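Local coordinates for cytoplasmic export protein 1 (Saccharomyces cerevisiae, PDB 3VWA) that takes part in nuclear tRNA export and may collect tRNA from export receptors at the nuclear pore and deliver aminoacylated tRNA to the translation machinery, at residues V40-A45 / S83-T88; L70-E75 / V87-V92; S114-T119 / W144-L149. All blocks are in the same frame, centred on the assembly; numbering follows the deposited sequence.

Overall arrangement
All three contacts lie in the kinase-like domain, away from the C-terminal HEAT-repeat helices. Contacts 1 and 2 share strand 85-89, V87 and T88 serving both: strand 39-45 flanks it on one edge and strand 73-77 on the other. Contact 1 is buried and regular, aromatic and beta-branched side chains filling both faces of its ladder. Contact 2 is only partly buried, its ladder interrupted by a bulge, with T72 exposed and L74 and E89 partly so. Contact 3, wholly buried, sets a helix against a short strand through leucines and a tryptophan, one side-chain amide and a water. C71 N and L146 O join contacts 2 and 3; F43 meets F147 across contacts 1 and 3.

Contact 1 (V40-A45 / S83-T88); sequences VTVFKA and STFIVT
K44 lays its methylene chain along the rim of the F85 ring, CD standing 3.6 Å from F85 CE1 and CB meeting the ring edge in its plane. Lysine suits this partly exposed place because its carbon chain packs at that rim while NZ goes on to the carbonyl of Q82. V42 approaches the same ring obliquely, CG1 lying 3.6 Å from F85 CD1. With CG1 anti to the backbone N (chi1 169°), the other branch, CG2, lies alongside V87 CG1 at 3.9 Å, and one valine thereby fills two places. On the other face, F43 turns its ring edge to I86 O, with CD2 3.7 Å from that oxygen, while T41 and T88 lie side by side, T41 CB 3.6 Å from T88 OG1. The hydroxyl of T41 is bound to V91 N.

The backbone holds these rows in register. F43 N bonds I86 O at 2.8 Å, nearly straight at 171°, and I86 N returns to F43 O; T41 and T88 exchange a second such pair, and A45 N adds a bond to T84 O. Further out, the F43 ring stacks on F147 and meets F137 edge-to-face, while F85 packs with F11 and I15. The strands, antiparallel at 164°, are central neighbours in the N-lobe sheet of the kinase-like domain, consistent with the beta3 and beta5 strands of protein kinases.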
# COMPACT_ATOMS: atom_id res chain seq x y z
N VAL A 40 2.29 -13.45 -15.45
CA VAL A 40 2.38 -14.88 -15.20
C VAL A 40 3.76 -15.21 -14.69
O VAL A 40 4.67 -14.40 -14.73
CB VAL A 40 2.15 -15.69 -16.51
CG1 VAL A 40 0.77 -15.40 -17.13
CG2 VAL A 40 3.26 -15.38 -17.53
N THR A 41 3.91 -16.42 -14.21
CA THR A 41 5.24 -16.88 -13.83
C THR A 41 5.52 -18.09 -14.68
O THR A 41 4.68 -18.97 -14.80
CB THR A 41 5.28 -17.29 -12.34
OG1 THR A 41 5.26 -16.09 -11.60
CG2 THR A 41 6.57 -18.06 -11.99
N VAL A 42 6.70 -18.11 -15.26
CA VAL A 42 7.15 -19.15 -16.14
C VAL A 42 8.27 -19.97 -15.44
O VAL A 42 9.35 -19.44 -15.08
CB VAL A 42 7.68 -18.51 -17.45
CG1 VAL A 42 8.41 -19.54 -18.30
CG2 VAL A 42 6.53 -17.81 -18.23
N PHE A 43 7.99 -21.25 -15.22
CA PHE A 43 9.01 -22.15 -14.70
C PHE A 43 9.67 -22.90 -15.87
O PHE A 43 9.02 -23.63 -16.65
CB PHE A 43 8.41 -23.16 -13.72
CG PHE A 43 7.98 -22.55 -12.42
CD1 PHE A 43 8.89 -22.40 -11.35
CD2 PHE A 43 6.64 -22.18 -12.22
CE1 PHE A 43 8.44 -21.87 -10.12
CE2 PHE A 43 6.22 -21.65 -11.01
CZ PHE A 43 7.12 -21.51 -9.97
N LYS A 44 10.97 -22.68 -16.00
CA LYS A 44 11.73 -23.25 -17.08
C LYS A 44 12.57 -24.38 -16.50
O LYS A 44 13.37 -24.15 -15.58
CB LYS A 44 12.63 -22.18 -17.69
CG LYS A 44 13.66 -22.72 -18.68
CD LYS A 44 14.08 -21.61 -19.62
CE LYS A 44 14.34 -22.19 -21.00
NZ LYS A 44 15.41 -23.20 -20.95
N ALA A 45 12.33 -25.60 -16.99
CA ALA A 45 13.04 -26.81 -16.57
C ALA A 45 14.48 -26.81 -17.02
O ALA A 45 14.81 -26.47 -18.17
CB ALA A 45 12.38 -28.05 -17.14
N SER A 83 13.01 -25.65 -24.07
CA SER A 83 11.73 -24.90 -24.03
C SER A 83 10.67 -25.63 -23.19
O SER A 83 9.48 -25.65 -23.54
CB SER A 83 11.14 -24.65 -25.43
OG SER A 83 11.62 -23.43 -25.96
N THR A 84 11.10 -26.26 -22.11
CA THR A 84 10.16 -27.01 -21.26
C THR A 84 9.65 -26.13 -20.10
O THR A 84 10.42 -25.75 -19.21
CB THR A 84 10.78 -28.37 -20.85
OG1 THR A 84 11.01 -29.11 -22.06
CG2 THR A 84 9.85 -29.19 -19.96
N PHE A 85 8.37 -25.78 -20.17
CA PHE A 85 7.79 -24.80 -19.26
C PHE A 85 6.54 -25.27 -18.57
O PHE A 85 5.78 -26.09 -19.10
CB PHE A 85 7.40 -23.52 -19.97
CG PHE A 85 8.51 -22.85 -20.76
CD1 PHE A 85 9.68 -22.41 -20.12
CD2 PHE A 85 8.36 -22.59 -22.14
CE1 PHE A 85 10.68 -21.74 -20.83
CE2 PHE A 85 9.39 -21.93 -22.86
CZ PHE A 85 10.54 -21.51 -22.20
N ILE A 86 6.36 -24.74 -17.37
CA ILE A 86 5.07 -24.71 -16.69
C ILE A 86 4.76 -23.23 -16.44
O ILE A 86 5.51 -22.48 -15.74
CB ILE A 86 5.09 -25.50 -15.37
CG1 ILE A 86 5.51 -26.97 -15.59
CG2 ILE A 86 3.75 -25.38 -14.66
CD1 ILE A 86 5.82 -27.76 -14.32
N VAL A 87 3.64 -22.79 -16.99
CA VAL A 87 3.26 -21.38 -16.87
C VAL A 87 2.08 -21.25 -15.91
O VAL A 87 1.02 -21.92 -16.09
CB VAL A 87 2.93 -20.74 -18.23
CG1 VAL A 87 2.85 -19.23 -18.08
CG2 VAL A 87 4.00 -21.08 -19.26
N THR A 88 2.25 -20.41 -14.88
CA THR A 88 1.23 -20.35 -13.78
C THR A 88 0.82 -18.94 -13.59
O THR A 88 1.42 -18.04 -14.19
CB THR A 88 1.80 -20.80 -12.41
OG1 THR A 88 2.85 -19.90 -12.00
CG2 THR A 88 2.33 -22.22 -12.49

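Contact 2 (L70-E75 / V87-V92); sequences LCTVLE and VTERVV
L74 and E75 both turn their backbone N-H to V87 O, so the antiparallel strands 73-75 and 87-89 slip by one residue in a classic beta bulge of the N-lobe hairpin. L74 N makes the shorter bond to that oxygen, 2.6 Å, and lies in the carbonyl plane; E75 N, at 3.2 Å, is tilted from it. V87 N completes the ladder by bonding E75 O at 2.9 Å, and beyond the bulge E89 N bonds T72 O.

T72 and E89 lie side by side at the surface, where T72 CB touches E89 CG at 3.5 Å; both can carry polar ends there while their carbons pack. L74 reaches over the backbone of strand 87-89, its CD2 3.5 Å from T88 C. E75 sends its carboxylate away to the hydroxyl of Y13. On the inner side, C71 is small enough to sit close: its CB meets T88 CG2 at 3.9 Å and its SG meets V91 CG1 at 4.0 Å. V73 CG1 crosses to the same T88 methyl. Past E89 the chain probably corresponds to a kinase hinge, held to strand 39-45 by R90 NE on V40 O. T88 keeps OG1 between its backbone N and carbonyl carbon (chi1 63°), which leaves CG2 for C71 and V73 and lets OG1 donate to E89 O at 2.8 Å.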
# COMPACT_ATOMS: atom_id res chain seq x y z
N LEU A 70 -2.22 -25.42 -4.91
CA LEU A 70 -1.06 -25.42 -5.83
C LEU A 70 -0.98 -24.14 -6.67
O LEU A 70 -1.98 -23.46 -6.86
CB LEU A 70 -1.10 -26.61 -6.80
CG LEU A 70 -1.23 -28.01 -6.22
CD1 LEU A 70 -1.18 -28.97 -7.41
CD2 LEU A 70 -0.16 -28.30 -5.16
N CYS A 71 0.20 -23.81 -7.16
CA CYS A 71 0.29 -22.75 -8.17
C CYS A 71 -0.70 -23.06 -9.32
O CYS A 71 -0.72 -24.15 -9.87
CB CYS A 71 1.73 -22.61 -8.69
SG CYS A 71 3.02 -22.18 -7.48
N THR A 72 -1.55 -22.11 -9.68
CA THR A 72 -2.68 -22.40 -10.60
C THR A 72 -2.07 -22.41 -12.00
O THR A 72 -1.57 -21.37 -12.48
CB THR A 72 -3.83 -21.35 -10.45
OG1 THR A 72 -4.46 -21.51 -9.16
CG2 THR A 72 -4.96 -21.53 -11.54
N VAL A 73 -2.05 -23.59 -12.65
CA VAL A 73 -1.28 -23.70 -13.87
C VAL A 73 -2.11 -23.19 -15.04
O VAL A 73 -3.31 -23.39 -15.07
CB VAL A 73 -0.73 -25.13 -14.11
CG1 VAL A 73 0.31 -25.51 -13.04
CG2 VAL A 73 -1.85 -26.16 -14.17
N LEU A 74 -1.48 -22.47 -15.96
CA LEU A 74 -2.19 -21.92 -17.12
C LEU A 74 -1.94 -22.78 -18.34
O LEU A 74 -2.87 -23.15 -19.05
CB LEU A 74 -1.82 -20.46 -17.38
CG LEU A 74 -2.56 -19.27 -16.73
CD1 LEU A 74 -3.57 -19.64 -15.66
CD2 LEU A 74 -1.52 -18.33 -16.14
N GLU A 75 -0.68 -23.14 -18.57
CA GLU A 75 -0.35 -23.96 -19.71
C GLU A 75 0.99 -24.66 -19.52
O GLU A 75 1.83 -24.14 -18.80
CB GLU A 75 -0.28 -23.07 -20.97
CG GLU A 75 -0.61 -23.82 -22.26
CD GLU A 75 -0.53 -22.96 -23.51
OE1 GLU A 75 -0.57 -23.56 -24.59
OE2 GLU A 75 -0.39 -21.71 -23.40
N VAL A 87 3.64 -22.79 -16.99
CA VAL A 87 3.26 -21.38 -16.87
C VAL A 87 2.08 -21.25 -15.91
O VAL A 87 1.02 -21.92 -16.09
CB VAL A 87 2.93 -20.74 -18.23
CG1 VAL A 87 2.85 -19.23 -18.08
CG2 VAL A 87 4.00 -21.08 -19.26
N THR A 88 2.25 -20.41 -14.88
CA THR A 88 1.23 -20.35 -13.78
C THR A 88 0.82 -18.94 -13.59
O THR A 88 1.42 -18.04 -14.19
CB THR A 88 1.80 -20.80 -12.41
OG1 THR A 88 2.85 -19.90 -12.00
CG2 THR A 88 2.33 -22.22 -12.49
N GLU A 89 -0.19 -18.73 -12.75
CA GLU A 89 -0.47 -17.35 -12.29
C GLU A 89 0.83 -16.74 -11.68
O GLU A 89 1.74 -17.43 -11.26
CB GLU A 89 -1.64 -17.26 -11.29
CG GLU A 89 -2.80 -18.22 -11.50
CD GLU A 89 -4.20 -17.56 -11.50
OE1 GLU A 89 -4.90 -17.51 -10.46
OE2 GLU A 89 -4.60 -17.08 -12.59
N ARG A 90 0.93 -15.43 -11.69
CA ARG A 90 2.10 -14.81 -11.16
C ARG A 90 2.22 -15.22 -9.69
O ARG A 90 1.30 -15.00 -8.90
CB ARG A 90 1.98 -13.30 -11.25
CG ARG A 90 3.25 -12.59 -10.78
CD ARG A 90 4.49 -13.00 -11.58
NE ARG A 90 4.57 -12.35 -12.89
CZ ARG A 90 4.98 -11.09 -13.08
NH1 ARG A 90 5.00 -10.58 -14.31
NH2 ARG A 90 5.35 -10.33 -12.03
N VAL A 91 3.33 -15.84 -9.36
CA VAL A 91 3.64 -16.14 -7.99
C VAL A 91 4.99 -15.51 -7.61
O VAL A 91 5.76 -15.11 -8.49
CB VAL A 91 3.70 -17.64 -7.70
CG1 VAL A 91 2.30 -18.22 -7.66
CG2 VAL A 91 4.63 -18.35 -8.70
N VAL A 92 5.23 -15.47 -6.30
CA VAL A 92 6.43 -14.89 -5.68
C VAL A 92 7.02 -15.99 -4.80
O VAL A 92 6.30 -16.64 -4.03
CB VAL A 92 6.09 -13.60 -4.88
CG1 VAL A 92 7.31 -13.10 -4.08
CG2 VAL A 92 5.70 -12.49 -5.85

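Contact 3 (S114-T119 / W144-L149); sequences SQLLAT and WVLFGL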
# COMPACT_ATOMS: atom_id res chain seq x y z
N SER A 114 -1.61 -22.61 7.89
CA SER A 114 -3.00 -23.09 7.73
C SER A 114 -3.41 -23.18 6.22
O SER A 114 -4.17 -24.08 5.83
CB SER A 114 -3.99 -22.27 8.55
OG SER A 114 -4.34 -21.01 7.97
N GLN A 115 -2.85 -22.31 5.38
CA GLN A 115 -3.13 -22.37 3.97
C GLN A 115 -2.45 -23.59 3.34
O GLN A 115 -3.03 -24.25 2.48
CB GLN A 115 -2.72 -21.07 3.28
CG GLN A 115 -3.62 -19.89 3.63
CD GLN A 115 -2.93 -18.57 3.46
OE1 GLN A 115 -1.73 -18.50 3.18
NE2 GLN A 115 -3.69 -17.49 3.62
N LEU A 116 -1.24 -23.91 3.80
CA LEU A 116 -0.49 -25.06 3.29
C LEU A 116 -1.19 -26.36 3.70
O LEU A 116 -1.22 -27.32 2.94
CB LEU A 116 0.95 -25.04 3.82
CG LEU A 116 1.87 -23.92 3.38
CD1 LEU A 116 3.25 -24.24 3.93
CD2 LEU A 116 1.98 -23.81 1.86
N LEU A 117 -1.77 -26.37 4.91
CA LEU A 117 -2.52 -27.51 5.39
C LEU A 117 -3.82 -27.76 4.61
O LEU A 117 -4.17 -28.89 4.35
CB LEU A 117 -2.77 -27.37 6.91
CG LEU A 117 -1.47 -27.52 7.76
CD1 LEU A 117 -1.65 -27.00 9.19
CD2 LEU A 117 -1.00 -28.97 7.86
N ALA A 118 -4.56 -26.73 4.25
CA ALA A 118 -5.79 -27.00 3.47
C ALA A 118 -5.39 -27.65 2.12
O ALA A 118 -6.09 -28.56 1.64
CB ALA A 118 -6.56 -25.71 3.22
N THR A 119 -4.27 -27.20 1.54
CA THR A 119 -3.81 -27.75 0.29
C THR A 119 -3.37 -29.21 0.39
O THR A 119 -3.75 -30.03 -0.45
CB THR A 119 -2.67 -26.94 -0.25
OG1 THR A 119 -3.12 -25.58 -0.30
CG2 THR A 119 -2.27 -27.48 -1.65
N TRP A 144 -0.44 -18.63 0.58
CA TRP A 144 0.73 -19.50 0.39
C TRP A 144 0.29 -20.61 -0.48
O TRP A 144 -0.65 -21.31 -0.12
CB TRP A 144 1.22 -20.06 1.74
CG TRP A 144 1.84 -18.99 2.61
CD1 TRP A 144 1.76 -17.60 2.43
CD2 TRP A 144 2.64 -19.18 3.81
NE1 TRP A 144 2.46 -16.95 3.38
CE2 TRP A 144 3.02 -17.84 4.26
CE3 TRP A 144 3.09 -20.30 4.54
CZ2 TRP A 144 3.80 -17.63 5.42
CZ3 TRP A 144 3.86 -20.09 5.72
CH2 TRP A 144 4.20 -18.78 6.14
N VAL A 145 0.99 -20.78 -1.61
CA VAL A 145 0.78 -21.83 -2.62
C VAL A 145 2.02 -22.78 -2.86
O VAL A 145 3.16 -22.41 -2.56
CB VAL A 145 0.20 -21.23 -3.94
CG1 VAL A 145 -1.24 -20.72 -3.72
CG2 VAL A 145 1.08 -20.10 -4.51
N LEU A 146 1.78 -23.97 -3.43
CA LEU A 146 2.80 -25.01 -3.50
C LEU A 146 3.22 -25.32 -4.92
O LEU A 146 2.41 -25.36 -5.85
CB LEU A 146 2.33 -26.30 -2.83
CG LEU A 146 2.41 -26.29 -1.29
CD1 LEU A 146 1.73 -27.53 -0.67
CD2 LEU A 146 3.86 -26.14 -0.81
N PHE A 147 4.51 -25.51 -5.07
CA PHE A 147 5.06 -25.89 -6.32
C PHE A 147 5.89 -27.17 -6.17
O PHE A 147 6.35 -27.51 -5.08
CB PHE A 147 5.95 -24.78 -6.84
CG PHE A 147 6.67 -25.15 -8.08
CD1 PHE A 147 5.99 -25.17 -9.32
CD2 PHE A 147 8.03 -25.53 -8.03
CE1 PHE A 147 6.66 -25.52 -10.49
CE2 PHE A 147 8.70 -25.89 -9.20
CZ PHE A 147 8.01 -25.89 -10.43
N GLY A 148 6.09 -27.87 -7.28
CA GLY A 148 7.05 -28.98 -7.28
C GLY A 148 6.42 -30.34 -7.24
O GLY A 148 6.36 -31.03 -6.20
N LEU A 149 6.07 -30.79 -8.43
CA LEU A 149 5.22 -31.94 -8.60
C LEU A 149 6.06 -33.09 -9.21
O LEU A 149 5.52 -34.12 -9.67
CB LEU A 149 4.10 -31.45 -9.52
CG LEU A 149 2.66 -31.24 -9.00
CD1 LEU A 149 2.48 -31.11 -7.47
CD2 LEU A 149 1.97 -30.11 -9.77
O HOH W 1 -0.81 -24.09 -0.49
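Q115 sets out with CG beside its own backbone N (chi1 -71°) and runs extended through chi2 at 156°, which carries OE1 across to the backbone N of W144. This ties helix 106-122 to strand 144-146, consistent with alphaE and beta8 of a protein kinase C-lobe. The bond is 2.9 Å long and somewhat off straight at 157°, with the N-H coming from above the plane of the side-chain amide. Glutamine suits the spot, having both the reach and an acceptor for an edge-strand N-H. A leucine here would probably leave W144 N without its acceptor in the buried interface and the strand's start less firmly held.

L116 puts CD2 against W144 CB at 3.8 Å, while its CG meets the indole edge in plane. The same CD2 touches L146 CD2 at 4.0 Å, the two leucines crossing at about a right angle. The indole NE1 is bonded to T280 OG1, and F94 meets the ring edge-to-face. T119 divides its work: CG2 packs against L146 CD1, the side chains running in opposite senses, whereas OG1 donates to a water at 2.8 Å that in turn donates to W144 O, also at 2.8 Å.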